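Local atomic coordinates of thioredoxin reductase (PDB entry 4NTD), a protein that uses a bound FAD to form disulfide bonds in sulfur-containing natural products, probably including that of holomycin. Residues V199-G204 with V240-D245; L269-G274 with P290-V295. All coordinates share one frame; numbering follows the deposited sequence.

Contacts 1 and 2 sit in series along the chain, on opposite sides of its centre, with their own centres about 42 Å apart and nearest atoms about 26 Å apart. Contact 1 joins strand 198-201, part of the parallel sheet 159-160/252-254/175-178/198-201/222-223, to strand 236-242 of a three-stranded antiparallel sheet. Contact 2 lies against the other parallel sheet, where the loop following helix 264-269 covers edge strand 292-294. They share no helix, strand or sheet. Their separation reflects the two-domain build of thioredoxin reductase relatives: contact 2 belongs to the FAD domain, contact 1 to the domain corresponding to the NADPH-binding one.

Contact 1 of 2, residues V199-G204 with V240-D245; sequences VLFRHG and VELAED
Val-240 sits on one face of the Phe-201 ring, its CB 4.1 Å from the ring centroid and 24° off the normal, a CH-pi contact. Its two methyls spread over the ring from there: CG2 lies 3.8 Å from Phe-201 CE2, while CG1 lies near CE1 and CD1. Val-199 CG1, from Phe-201's own strand, lies over the opposite face toward its rim, so the ring is clamped between two valines. With CG anti to the carbonyl carbon (chi1 -63°), the Phe-201 ring is carried across to strand 236-242 and meets Val-240 coming the other way. Leu-242 is a looser neighbour, arriving at about a right angle to bring CD2 within 4.2 Å of Phe-201 CD1. Val-227 touches both Phe-201 and Val-240. Shrinking Phe-201 to an alanine would probably open a gap between Val-199 and Val-240 and leave Leu-242 without its aromatic neighbour.

Past these buried side chains the two segments diverge. His-203 ND1 bonds to Val-227 N, and in 240-245 a type I turn from Leu-242 to Asp-245, exposed from Ala-243 on, closes with Asp-245 N bonded to Leu-242 O at 3.0 Å. Packing a Rossmann-type parallel sheet against a three-stranded antiparallel meander in this way is characteristic of the nucleotide-binding domains of pyridine nucleotide-disulfide oxidoreductases.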
loop_
_atom_site.group_PDB
_atom_site.type_symbol
_atom_site.label_atom_id
_atom_site.label_comp_id
_atom_site.label_asym_id
_atom_site.label_seq_id
_atom_site.Cartn_x
_atom_site.Cartn_y
_atom_site.Cartn_z
ATOM N N VAL A 199 7.343 10.316 -30.123
ATOM C CA VAL A 199 6.729 11.371 -30.927
ATOM C C VAL A 199 5.383 11.782 -30.332
ATOM O O VAL A 199 4.579 10.925 -29.958
ATOM C CB VAL A 199 6.517 10.895 -32.382
ATOM C CG1 VAL A 199 5.623 11.855 -33.156
ATOM C CG2 VAL A 199 7.858 10.736 -33.081
ATOM N N LEU A 200 5.144 13.089 -30.260
ATOM C CA LEU A 200 3.843 13.622 -29.865
ATOM C C LEU A 200 3.047 13.993 -31.108
ATOM O O LEU A 200 3.487 14.819 -31.908
ATOM C CB LEU A 200 3.999 14.852 -28.965
ATOM C CG LEU A 200 2.707 15.582 -28.563
ATOM C CD1 LEU A 200 1.796 14.683 -27.741
ATOM C CD2 LEU A 200 3.016 16.862 -27.803
ATOM N N PHE A 201 1.881 13.375 -31.265
ATOM C CA PHE A 201 0.928 13.766 -32.298
ATOM C C PHE A 201 0.053 14.855 -31.684
ATOM O O PHE A 201 -0.829 14.563 -30.877
ATOM C CB PHE A 201 0.117 12.553 -32.752
ATOM C CG PHE A 201 0.958 11.477 -33.381
ATOM C CD1 PHE A 201 1.249 11.512 -34.739
ATOM C CD2 PHE A 201 1.488 10.446 -32.614
ATOM C CE1 PHE A 201 2.035 10.534 -35.322
ATOM C CE2 PHE A 201 2.276 9.464 -33.193
ATOM C CZ PHE A 201 2.551 9.508 -34.550
ATOM N N ARG A 202 0.301 16.112 -32.049
ATOM C CA ARG A 202 -0.340 17.240 -31.362
ATOM C C ARG A 202 -1.866 17.196 -31.407
ATOM O O ARG A 202 -2.515 17.552 -30.425
ATOM C CB ARG A 202 0.146 18.587 -31.902
ATOM C CG ARG A 202 -0.371 19.765 -31.086
ATOM C CD ARG A 202 0.260 21.084 -31.503
ATOM N NE ARG A 202 -0.292 21.607 -32.747
ATOM C CZ ARG A 202 -1.302 22.469 -32.814
ATOM N NH1 ARG A 202 -1.883 22.905 -31.705
ATOM N NH2 ARG A 202 -1.733 22.894 -33.994
ATOM N N HIS A 203 -2.437 16.776 -32.535
ATOM C CA HIS A 203 -3.896 16.608 -32.633
ATOM C C HIS A 203 -4.654 17.896 -32.266
ATOM O O HIS A 203 -5.721 17.850 -31.650
ATOM C CB HIS A 203 -4.328 15.438 -31.730
ATOM C CG HIS A 203 -5.713 14.934 -31.993
ATOM N ND1 HIS A 203 -6.114 14.487 -33.230
ATOM C CD2 HIS A 203 -6.779 14.779 -31.174
ATOM C CE1 HIS A 203 -7.372 14.091 -33.170
ATOM N NE2 HIS A 203 -7.800 14.256 -31.931
ATOM N N GLY A 204 -4.084 19.046 -32.625
ATOM C CA GLY A 204 -4.680 20.345 -32.296
ATOM C C GLY A 204 -4.691 20.731 -30.821
ATOM O O GLY A 204 -5.398 21.664 -30.432
ATOM N N VAL A 240 0.198 5.469 -36.979
ATOM C CA VAL A 240 -0.861 6.454 -36.820
ATOM C C VAL A 240 -1.067 7.149 -38.159
ATOM O O VAL A 240 -0.104 7.610 -38.771
ATOM C CB VAL A 240 -0.473 7.500 -35.750
ATOM C CG1 VAL A 240 -1.557 8.557 -35.592
ATOM C CG2 VAL A 240 -0.199 6.815 -34.416
ATOM N N GLU A 241 -2.317 7.212 -38.616
ATOM C CA GLU A 241 -2.654 7.902 -39.859
ATOM C C GLU A 241 -3.255 9.269 -39.548
ATOM O O GLU A 241 -4.090 9.396 -38.650
ATOM C CB GLU A 241 -3.633 7.076 -40.696
ATOM C CG GLU A 241 -3.980 7.712 -42.038
ATOM C CD GLU A 241 -4.783 6.802 -42.951
ATOM O OE1 GLU A 241 -4.683 5.566 -42.816
ATOM O OE2 GLU A 241 -5.511 7.328 -43.818
ATOM N N LEU A 242 -2.827 10.280 -40.301
ATOM C CA LEU A 242 -3.289 11.656 -40.116
ATOM C C LEU A 242 -4.366 12.023 -41.141
ATOM O O LEU A 242 -4.578 11.296 -42.111
ATOM C CB LEU A 242 -2.106 12.621 -40.218
ATOM C CG LEU A 242 -0.947 12.348 -39.252
ATOM C CD1 LEU A 242 0.256 13.215 -39.593
ATOM C CD2 LEU A 242 -1.377 12.570 -37.810
ATOM N N ALA A 243 -5.026 13.162 -40.916
ATOM C CA ALA A 243 -6.222 13.588 -41.679
ATOM C C ALA A 243 -6.142 13.453 -43.199
ATOM O O ALA A 243 -7.116 13.036 -43.831
ATOM C CB ALA A 243 -6.606 15.015 -41.306
ATOM N N GLU A 244 -5.003 13.804 -43.785
ATOM C CA GLU A 244 -4.862 13.771 -45.243
ATOM C C GLU A 244 -3.920 12.652 -45.699
ATOM O O GLU A 244 -3.093 12.839 -46.593
ATOM C CB GLU A 244 -4.408 15.140 -45.761
ATOM C CG GLU A 244 -5.319 16.295 -45.348
ATOM C CD GLU A 244 -6.750 16.141 -45.841
ATOM O OE1 GLU A 244 -6.953 15.602 -46.950
ATOM O OE2 GLU A 244 -7.676 16.568 -45.119
ATOM N N ASP A 245 -4.060 11.493 -45.052
ATOM C CA ASP A 245 -3.466 10.218 -45.492
ATOM C C ASP A 245 -1.962 10.038 -45.246
ATOM O O ASP A 245 -1.399 9.014 -45.638
ATOM C CB ASP A 245 -3.790 9.936 -46.968
ATOM C CG ASP A 245 -5.280 10.005 -47.268
ATOM O OD1 ASP A 245 -5.645 9.922 -48.459
ATOM O OD2 ASP A 245 -6.085 10.140 -46.321
#

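Contact 2 of 2, residues L269-G274 with P290-V295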
loop_
_atom_site.group_PDB
_atom_site.type_symbol
_atom_site.label_atom_id
_atom_site.label_comp_id
_atom_site.label_asym_id
_atom_site.label_seq_id
_atom_site.Cartn_x
_atom_site.Cartn_y
_atom_site.Cartn_z
ATOM N N LEU A 269 -23.829 9.182 -0.407
ATOM C CA LEU A 269 -23.734 9.078 1.054
ATOM C C LEU A 269 -23.381 10.410 1.728
ATOM O O LEU A 269 -23.497 10.537 2.948
ATOM C CB LEU A 269 -22.701 8.014 1.451
ATOM C CG LEU A 269 -23.167 6.559 1.357
ATOM C CD1 LEU A 269 -21.980 5.610 1.297
ATOM C CD2 LEU A 269 -24.078 6.207 2.525
ATOM N N GLY A 270 -22.945 11.389 0.937
ATOM C CA GLY A 270 -22.581 12.707 1.452
ATOM C C GLY A 270 -21.107 12.839 1.791
ATOM O O GLY A 270 -20.722 13.736 2.542
ATOM N N CYS A 271 -20.279 11.954 1.235
ATOM C CA CYS A 271 -18.834 12.004 1.457
ATOM C C CYS A 271 -18.257 13.270 0.834
ATOM O O CYS A 271 -18.538 13.580 -0.323
ATOM C CB CYS A 271 -18.141 10.776 0.856
ATOM S SG CYS A 271 -18.653 9.186 1.550
ATOM N N GLU A 272 -17.457 14.000 1.608
ATOM C CA GLU A 272 -16.874 15.258 1.148
ATOM C C GLU A 272 -15.789 15.017 0.101
ATOM O O GLU A 272 -15.070 14.019 0.160
ATOM C CB GLU A 272 -16.305 16.047 2.332
ATOM C CG GLU A 272 -17.376 16.554 3.288
ATOM C CD GLU A 272 -16.813 17.229 4.527
ATOM O OE1 GLU A 272 -15.586 17.460 4.591
ATOM O OE2 GLU A 272 -17.605 17.535 5.444
ATOM N N ARG A 273 -15.698 15.928 -0.865
ATOM C CA ARG A 273 -14.646 15.896 -1.877
ATOM C C ARG A 273 -13.557 16.885 -1.490
ATOM O O ARG A 273 -13.840 17.926 -0.894
ATOM C CB ARG A 273 -15.195 16.283 -3.254
ATOM C CG ARG A 273 -16.463 15.557 -3.672
ATOM C CD ARG A 273 -16.857 15.901 -5.102
ATOM N NE ARG A 273 -16.148 15.066 -6.071
ATOM C CZ ARG A 273 -16.513 13.835 -6.434
ATOM N NH1 ARG A 273 -17.601 13.257 -5.925
ATOM N NH2 ARG A 273 -15.780 13.172 -7.322
ATOM N N GLY A 274 -12.314 16.563 -1.838
ATOM C CA GLY A 274 -11.205 17.494 -1.666
ATOM C C GLY A 274 -11.234 18.563 -2.742
ATOM O O GLY A 274 -12.066 18.518 -3.652
ATOM N N PRO A 290 -19.075 8.673 8.797
ATOM C CA PRO A 290 -18.671 7.611 9.718
ATOM C C PRO A 290 -19.049 6.214 9.222
ATOM O O PRO A 290 -20.161 6.007 8.733
ATOM C CB PRO A 290 -19.417 7.957 11.014
ATOM C CG PRO A 290 -19.681 9.419 10.925
ATOM C CD PRO A 290 -19.877 9.713 9.468
ATOM N N GLY A 291 -18.106 5.283 9.322
ATOM C CA GLY A 291 -18.331 3.894 8.940
ATOM C C GLY A 291 -18.081 3.561 7.479
ATOM O O GLY A 291 -18.260 2.410 7.076
ATOM N N VAL A 292 -17.661 4.551 6.691
ATOM C CA VAL A 292 -17.465 4.376 5.249
ATOM C C VAL A 292 -16.003 4.607 4.864
ATOM O O VAL A 292 -15.488 5.721 4.981
ATOM C CB VAL A 292 -18.370 5.332 4.441
ATOM C CG1 VAL A 292 -18.141 5.160 2.942
ATOM C CG2 VAL A 292 -19.833 5.096 4.789
ATOM N N TRP A 293 -15.347 3.538 4.410
ATOM C CA TRP A 293 -13.972 3.595 3.917
ATOM C C TRP A 293 -13.961 3.531 2.390
ATOM O O TRP A 293 -14.882 2.984 1.780
ATOM C CB TRP A 293 -13.143 2.434 4.486
ATOM C CG TRP A 293 -12.441 2.743 5.784
ATOM C CD1 TRP A 293 -11.125 3.058 5.940
ATOM C CD2 TRP A 293 -13.015 2.759 7.099
ATOM N NE1 TRP A 293 -10.839 3.272 7.267
ATOM C CE2 TRP A 293 -11.982 3.096 8.001
ATOM C CE3 TRP A 293 -14.300 2.520 7.603
ATOM C CZ2 TRP A 293 -12.193 3.202 9.376
ATOM C CZ3 TRP A 293 -14.509 2.628 8.973
ATOM C CH2 TRP A 293 -13.460 2.967 9.841
ATOM N N ALA A 294 -12.915 4.090 1.785
ATOM C CA ALA A 294 -12.716 4.025 0.336
ATOM C C ALA A 294 -11.244 3.761 0.033
ATOM O O ALA A 294 -10.372 4.416 0.604
ATOM C CB ALA A 294 -13.167 5.317 -0.320
ATOM N N VAL A 295 -10.971 2.801 -0.852
ATOM C CA VAL A 295 -9.595 2.408 -1.179
ATOM C C VAL A 295 -9.397 2.146 -2.669
ATOM O O VAL A 295 -10.330 1.757 -3.372
ATOM C CB VAL A 295 -9.150 1.144 -0.403
ATOM C CG1 VAL A 295 -9.274 1.356 1.099
ATOM C CG2 VAL A 295 -9.942 -0.081 -0.835
#
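Val-292 offers one methyl to each of two side chains from 269-274: CG2 meets Leu-269, and CG1 meets Cys-271. The first pair is the closer, Leu-269 CD1 lying 4.1 Å from Val-292 CG2, and these two side chains cross obliquely rather than running alongside each other. In the second, Cys-271 SG comes to 4.3 Å from Val-292 CG1, a loose apolar touch. The valine can serve both because CG1 stands anti to the backbone N (chi1 179°), which sets CG2 anti to the carbonyl carbon and spreads the fork between leucine and sulfur. All three side chains leave their backbones heading for the other segment.

Between Leu-269 and Cys-271 the chain turns at Gly-270, whose positive phi of 93° belongs to a Schellman motif ending helix 264-269. That change of direction brings Cys-271, in the loop, round to the same valine. Leu-266, from the helix itself, touches Cys-271, Val-292 and Ala-294 and joins the cluster, while Leu-269 also rests on Val-109. Cys-271 is a packing residue here, distinct from the redox disulfide partners Cys-162 and Cys-165.

On the strand, Trp-293 takes the alternate side, packing on helix 305-338 with its NE1 bonded to Ser-284 OG. Strand 292-294 is thus covered by different elements on its two sides. It pairs in parallel with strand 134-137 at the edge of the sheet, and the chain runs on from it to Asn-297, an FAD-binding residue; the Leu-269 side chain itself stays about 11 Å from the bound FAD. An edge strand leading to a cofactor-binding turn is characteristic of the Rossmann-type FAD domain in the thioredoxin reductase family.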